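Local coordinates for Nrps/pks (Streptomyces albus, PDB 4OPE), which forms a ketosynthase domain of an AT-less type I polyketide synthase, probably catalysing decarboxylative chain elongation during oxazolomycin assembly, at residues Leu213-Lys217 and Gly218-Ser222; Asp507-Asp510 and Ala511-His515. All coordinates share one frame; numbering follows the deposited sequence.

Both contacts are local, between residues a few positions apart, yet they treat a helix differently. Contact 1 is the end of helix 210-217 in the thiolase-fold part of the ketosynthase, where two glycines turn the chain and leucines pack against the turn. Contact 2 is a run of regular turns inside helix 505-516, in which Asp507, Asp510 and Glu513 form salt bridges with arginines of the same chain. Each is partly buried and peripheral: their centres are 52 Å apart, on opposite sides of the chain's centre, and they share no elements. The side chains of Leu213, Gln214 and Lys217 pack on the second subunit, whereas contact 2 touches no other chain of the assembly.

Contact 1: Leu213-Lys217 and Gly218-Ser222; sequences LQLAK and GGFLS
Leu215 and Leu221 make the apolar centre beside the Schellman motif that ends helix 210-217. Their side chains cross at about a right angle, CD2 of Leu221 lying 3.6 Å from CB of Leu215 and also meeting its CD1. The other branch of Leu221 lies against the last turn at Ala216, its CD1 4.1 Å from CB; the small methyl of alanine lets the leucine approach the helix backbone. The other branch of Leu215, CD2, meets Phe220 CD2 at 4.1 Å, the apolar contact that commonly accompanies this motif. A chi1 of -68° sets CG of Phe220 beside its backbone N and anti to the carbonyl carbon, and the ring then lies with Gly218 O over the centre of one face. Gly218, lacking a side chain, allows the ring to lie this close to the turn. Gly219 suits its place because its phi is positive (62°), a conformation that glycine adopts readily. The polar edge is the nested pair of bonds that defines the motif: a 6→1 bond from Phe220 N to Leu215 O (3.0 Å), enclosing a 5→2 bond from Gly219 N to Ala216 O (2.9 Å), whose donor stands above the carbonyl plane. Beyond the turn, Tyr63 bonds to Leu221 O through its hydroxyl. The last helical bond is weak, Gly218 N standing 3.3 Å from Gln214 O.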
ATOM      1  N   LEU A 213      14.359   3.976 -19.851  1.00 43.85           N
ATOM      2  CA  LEU A 213      13.807   4.964 -20.796  1.00 46.01           C
ATOM      3  C   LEU A 213      12.874   5.976 -20.154  1.00 44.32           C
ATOM      4  O   LEU A 213      13.003   7.170 -20.359  1.00 47.59           O
ATOM      5  CB  LEU A 213      13.113   4.300 -21.982  1.00 47.22           C
ATOM      6  CG  LEU A 213      14.116   3.543 -22.844  1.00 50.94           C
ATOM      7  CD1 LEU A 213      13.345   2.794 -23.876  1.00 55.28           C
ATOM      8  CD2 LEU A 213      15.124   4.440 -23.533  1.00 53.14           C
ATOM      9  N   GLN A 214      11.934   5.491 -19.376  1.00 44.28           N
ATOM     10  CA  GLN A 214      11.065   6.359 -18.585  1.00 44.44           C
ATOM     11  C   GLN A 214      11.902   7.367 -17.766  1.00 42.17           C
ATOM     12  O   GLN A 214      11.639   8.562 -17.763  1.00 40.82           O
ATOM     13  CB  GLN A 214      10.249   5.475 -17.656  1.00 48.11           C
ATOM     14  CG  GLN A 214       8.782   5.743 -17.561  1.00 52.05           C
ATOM     15  CD  GLN A 214       8.027   4.594 -16.891  1.00 61.79           C
ATOM     16  OE1 GLN A 214       8.615   3.697 -16.226  1.00 66.06           O
ATOM     17  NE2 GLN A 214       6.700   4.606 -17.063  1.00 66.00           N
ATOM     18  N   LEU A 215      12.934   6.900 -17.077  1.00 40.79           N
ATOM     19  CA  LEU A 215      13.679   7.811 -16.245  1.00 39.94           C
ATOM     20  C   LEU A 215      14.538   8.766 -17.128  1.00 39.75           C
ATOM     21  O   LEU A 215      14.723   9.933 -16.777  1.00 37.53           O
ATOM     22  CB  LEU A 215      14.531   7.069 -15.189  1.00 38.21           C
ATOM     23  CG  LEU A 215      13.822   6.340 -14.026  1.00 38.40           C
ATOM     24  CD1 LEU A 215      14.838   5.623 -13.143  1.00 37.69           C
ATOM     25  CD2 LEU A 215      12.931   7.216 -13.159  1.00 36.94           C
ATOM     26  N   ALA A 216      15.065   8.283 -18.249  1.00 38.22           N
ATOM     27  CA  ALA A 216      15.888   9.166 -19.090  1.00 41.39           C
ATOM     28  C   ALA A 216      15.031  10.267 -19.672  1.00 41.99           C
ATOM     29  O   ALA A 216      15.381  11.418 -19.615  1.00 43.54           O
ATOM     30  CB  ALA A 216      16.581   8.403 -20.204  1.00 42.33           C
ATOM     31  N   LYS A 217      13.857   9.905 -20.149  1.00 43.63           N
ATOM     32  CA  LYS A 217      12.921  10.883 -20.656  1.00 46.50           C
ATOM     33  C   LYS A 217      12.642  12.029 -19.681  1.00 45.68           C
ATOM     34  O   LYS A 217      12.561  13.176 -20.094  1.00 47.18           O
ATOM     35  CB  LYS A 217      11.617  10.198 -21.081  1.00 48.75           C
ATOM     36  CG  LYS A 217      10.733  11.075 -21.939  1.00 50.50           C
ATOM     37  CD  LYS A 217       9.251  10.873 -21.648  1.00 55.49           C
ATOM     38  CE  LYS A 217       8.402  12.051 -22.137  1.00 57.94           C
ATOM     39  NZ  LYS A 217       8.703  12.336 -23.579  1.00 61.02           N
ATOM     40  N   GLY A 218      12.497  11.727 -18.397  1.00 44.49           N
ATOM     41  CA  GLY A 218      12.234  12.760 -17.387  1.00 43.01           C
ATOM     42  C   GLY A 218      13.483  13.430 -16.825  1.00 43.54           C
ATOM     43  O   GLY A 218      13.384  14.217 -15.872  1.00 44.67           O
ATOM     44  N   GLY A 219      14.655  13.147 -17.414  1.00 41.65           N
ATOM     45  CA  GLY A 219      15.911  13.680 -16.903  1.00 41.50           C
ATOM     46  C   GLY A 219      16.295  13.245 -15.478  1.00 42.15           C
ATOM     47  O   GLY A 219      17.107  13.889 -14.829  1.00 41.07           O
ATOM     48  N   PHE A 220      15.756  12.134 -14.989  1.00 40.13           N
ATOM     49  CA  PHE A 220      16.038  11.757 -13.642  1.00 40.23           C
ATOM     50  C   PHE A 220      17.404  11.144 -13.473  1.00 38.91           C
ATOM     51  O   PHE A 220      17.951  11.180 -12.377  1.00 43.31           O
ATOM     52  CB  PHE A 220      14.944  10.836 -13.129  1.00 42.21           C
ATOM     53  CG  PHE A 220      13.635  11.529 -12.960  1.00 45.14           C
ATOM     54  CD1 PHE A 220      13.496  12.517 -11.983  1.00 46.12           C
ATOM     55  CD2 PHE A 220      12.538  11.237 -13.798  1.00 45.47           C
ATOM     56  CE1 PHE A 220      12.293  13.196 -11.832  1.00 48.36           C
ATOM     57  CE2 PHE A 220      11.330  11.906 -13.644  1.00 42.54           C
ATOM     58  CZ  PHE A 220      11.210  12.888 -12.667  1.00 45.38           C
ATOM     59  N   LEU A 221      17.970  10.582 -14.519  1.00 37.57           N
ATOM     60  CA  LEU A 221      19.220   9.864 -14.368  1.00 39.05           C
ATOM     61  C   LEU A 221      20.423  10.826 -14.291  1.00 41.57           C
ATOM     62  O   LEU A 221      20.528  11.754 -15.073  1.00 42.98           O
ATOM     63  CB  LEU A 221      19.406   8.900 -15.519  1.00 39.84           C
ATOM     64  CG  LEU A 221      18.282   7.873 -15.686  1.00 41.83           C
ATOM     65  CD1 LEU A 221      18.589   7.004 -16.885  1.00 41.95           C
ATOM     66  CD2 LEU A 221      18.079   7.008 -14.433  1.00 41.52           C
ATOM     67  N   SER A 222      21.326  10.626 -13.353  1.00 40.07           N
ATOM     68  CA  SER A 222      22.518  11.424 -13.365  1.00 41.62           C
ATOM     69  C   SER A 222      23.352  10.977 -14.571  1.00 42.71           C
ATOM     70  O   SER A 222      23.192   9.856 -15.012  1.00 44.88           O
ATOM     71  CB  SER A 222      23.311  11.243 -12.078  1.00 41.64           C
ATOM     72  OG  SER A 222      23.653   9.892 -11.830  1.00 41.30           O
TER

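Contact 2: Asp507-Asp510 and Ala511-His515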
ATOM      1  N   ASP A 507      37.556 -25.415  17.319  1.00 42.99           N
ATOM      2  CA  ASP A 507      37.433 -26.838  17.227  1.00 45.01           C
ATOM      3  C   ASP A 507      36.161 -27.232  16.529  1.00 40.68           C
ATOM      4  O   ASP A 507      36.127 -28.261  15.918  1.00 40.21           O
ATOM      5  CB  ASP A 507      37.730 -27.576  18.562  1.00 48.78           C
ATOM      6  CG  ASP A 507      36.605 -27.537  19.543  1.00 49.05           C
ATOM      7  OD1 ASP A 507      35.553 -28.142  19.257  1.00 49.02           O
ATOM      8  OD2 ASP A 507      36.820 -26.965  20.645  1.00 50.66           O
ATOM      9  N   LEU A 508      35.139 -26.390  16.560  1.00 40.06           N
ATOM     10  CA  LEU A 508      33.943 -26.612  15.736  1.00 38.53           C
ATOM     11  C   LEU A 508      34.266 -26.489  14.236  1.00 38.77           C
ATOM     12  O   LEU A 508      33.938 -27.394  13.454  1.00 38.12           O
ATOM     13  CB  LEU A 508      32.875 -25.610  16.102  1.00 37.77           C
ATOM     14  CG  LEU A 508      31.576 -25.612  15.289  1.00 36.33           C
ATOM     15  CD1 LEU A 508      30.913 -26.964  15.344  1.00 36.25           C
ATOM     16  CD2 LEU A 508      30.657 -24.545  15.857  1.00 35.04           C
ATOM     17  N   ALA A 509      34.917 -25.394  13.839  1.00 36.80           N
ATOM     18  CA  ALA A 509      35.345 -25.249  12.452  1.00 38.00           C
ATOM     19  C   ALA A 509      36.176 -26.445  11.979  1.00 39.77           C
ATOM     20  O   ALA A 509      35.946 -26.977  10.911  1.00 41.76           O
ATOM     21  CB  ALA A 509      36.132 -23.962  12.277  1.00 38.51           C
ATOM     22  N   ASP A 510      37.154 -26.853  12.774  1.00 41.29           N
ATOM     23  CA  ASP A 510      37.927 -28.045  12.489  1.00 42.97           C
ATOM     24  C   ASP A 510      37.033 -29.244  12.145  1.00 43.28           C
ATOM     25  O   ASP A 510      37.290 -29.980  11.177  1.00 41.12           O
ATOM     26  CB  ASP A 510      38.726 -28.439  13.737  1.00 45.97           C
ATOM     27  CG  ASP A 510      39.947 -27.546  13.989  1.00 49.46           C
ATOM     28  OD1 ASP A 510      40.401 -26.826  13.073  1.00 49.36           O
ATOM     29  OD2 ASP A 510      40.472 -27.590  15.131  1.00 55.01           O
ATOM     30  N   ALA A 511      36.009 -29.483  12.963  1.00 40.59           N
ATOM     31  CA  ALA A 511      35.214 -30.655  12.745  1.00 42.07           C
ATOM     32  C   ALA A 511      34.408 -30.526  11.466  1.00 43.41           C
ATOM     33  O   ALA A 511      34.300 -31.479  10.705  1.00 43.77           O
ATOM     34  CB  ALA A 511      34.281 -30.909  13.920  1.00 45.22           C
ATOM     35  N   LEU A 512      33.805 -29.357  11.265  1.00 43.22           N
ATOM     36  CA  LEU A 512      33.026 -29.079  10.067  1.00 42.23           C
ATOM     37  C   LEU A 512      33.915 -29.175   8.831  1.00 42.24           C
ATOM     38  O   LEU A 512      33.552 -29.755   7.854  1.00 41.53           O
ATOM     39  CB  LEU A 512      32.368 -27.700  10.163  1.00 41.56           C
ATOM     40  CG  LEU A 512      31.420 -27.517  11.348  1.00 41.30           C
ATOM     41  CD1 LEU A 512      30.736 -26.187  11.257  1.00 42.32           C
ATOM     42  CD2 LEU A 512      30.347 -28.570  11.475  1.00 41.56           C
ATOM     43  N   GLU A 513      35.115 -28.650   8.881  1.00 46.00           N
ATOM     44  CA  GLU A 513      36.015 -28.770   7.716  1.00 48.95           C
ATOM     45  C   GLU A 513      36.375 -30.246   7.443  1.00 49.03           C
ATOM     46  O   GLU A 513      36.325 -30.694   6.309  1.00 48.04           O
ATOM     47  CB  GLU A 513      37.242 -27.876   7.900  1.00 49.55           C
ATOM     48  CG  GLU A 513      36.831 -26.415   7.924  1.00 52.29           C
ATOM     49  CD  GLU A 513      37.987 -25.423   7.975  1.00 59.75           C
ATOM     50  OE1 GLU A 513      39.192 -25.839   7.938  1.00 59.36           O
ATOM     51  OE2 GLU A 513      37.668 -24.193   8.062  1.00 61.43           O
ATOM     52  N   ASP A 514      36.647 -31.014   8.495  1.00 49.80           N
ATOM     53  CA  ASP A 514      36.919 -32.439   8.344  1.00 51.29           C
ATOM     54  C   ASP A 514      35.748 -33.116   7.650  1.00 50.56           C
ATOM     55  O   ASP A 514      35.931 -33.901   6.747  1.00 51.08           O
ATOM     56  CB  ASP A 514      37.189 -33.108   9.701  1.00 52.80           C
ATOM     57  CG  ASP A 514      38.560 -32.754  10.274  1.00 57.18           C
ATOM     58  OD1 ASP A 514      39.437 -32.335   9.512  1.00 61.49           O
ATOM     59  OD2 ASP A 514      38.781 -32.889  11.500  1.00 64.02           O
ATOM     60  N   HIS A 515      34.535 -32.792   8.053  1.00 51.38           N
ATOM     61  CA  HIS A 515      33.377 -33.489   7.532  1.00 52.82           C
ATOM     62  C   HIS A 515      33.282 -33.165   6.061  1.00 53.94           C
ATOM     63  O   HIS A 515      32.995 -34.041   5.274  1.00 55.28           O
ATOM     64  CB  HIS A 515      32.107 -33.093   8.306  1.00 53.97           C
ATOM     65  CG  HIS A 515      30.836 -33.648   7.735  1.00 56.29           C
ATOM     66  ND1 HIS A 515      30.113 -33.006   6.751  1.00 56.69           N
ATOM     67  CD2 HIS A 515      30.155 -34.786   8.013  1.00 58.23           C
ATOM     68  CE1 HIS A 515      29.041 -33.719   6.450  1.00 54.78           C
ATOM     69  NE2 HIS A 515      29.041 -34.801   7.207  1.00 55.19           N
TER
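Glu513 N donates to Ala509 O at 2.8 Å, the shortest bond between 507-510 and 511-515, and at 166° it is nearly straight. The same carbonyl oxygen lies beside the glutamate's aliphatic stem, because chi1 of -65° folds CG back next to the backbone N. Beyond CG the chain runs extended and carries OE2 past the methyl of Ala509 into a salt bridge with NE of Arg473, on helix 458-473. Asp510, nearly one turn earlier, sends OD1 to NH2 of that arginine, so a single guanidinium is held by two acids of one helix. Sharing this cation would be expected to ease the repulsion between the two carboxylates, whose Asp510 OD1 and Glu513 OE1 are 5.4 Å apart. These are turns of helix 505-516, a regular alpha-helix that packs against strand 496-502 and helix 458-473, consistent with the small alpha/beta subdomain that flanks ketosynthases of modular synthases. Leu512 N to Leu508 O (2.9 Å) and Asp514 N to Asp510 O (2.9 Å) repeat the alpha-helical bond from N-H of one residue to C=O of the residue four earlier, while Ala511 N to Asp507 O is longer at 3.2 Å. On the apolar side, Leu508 CD1 rests 4.1 Å from Leu512 CG, the two leucines crossing obliquely between Val500 and Phe502 of the strand and Leu472, Thr468 and Ala469 of the helix. Ala511 offers only a methyl, which suits a position pressed on Val500 and Val524. At the earlier end Asp507 places OD1 in a salt bridge with Arg523 and OD2 in a hydrogen bond with Thr504 OG1.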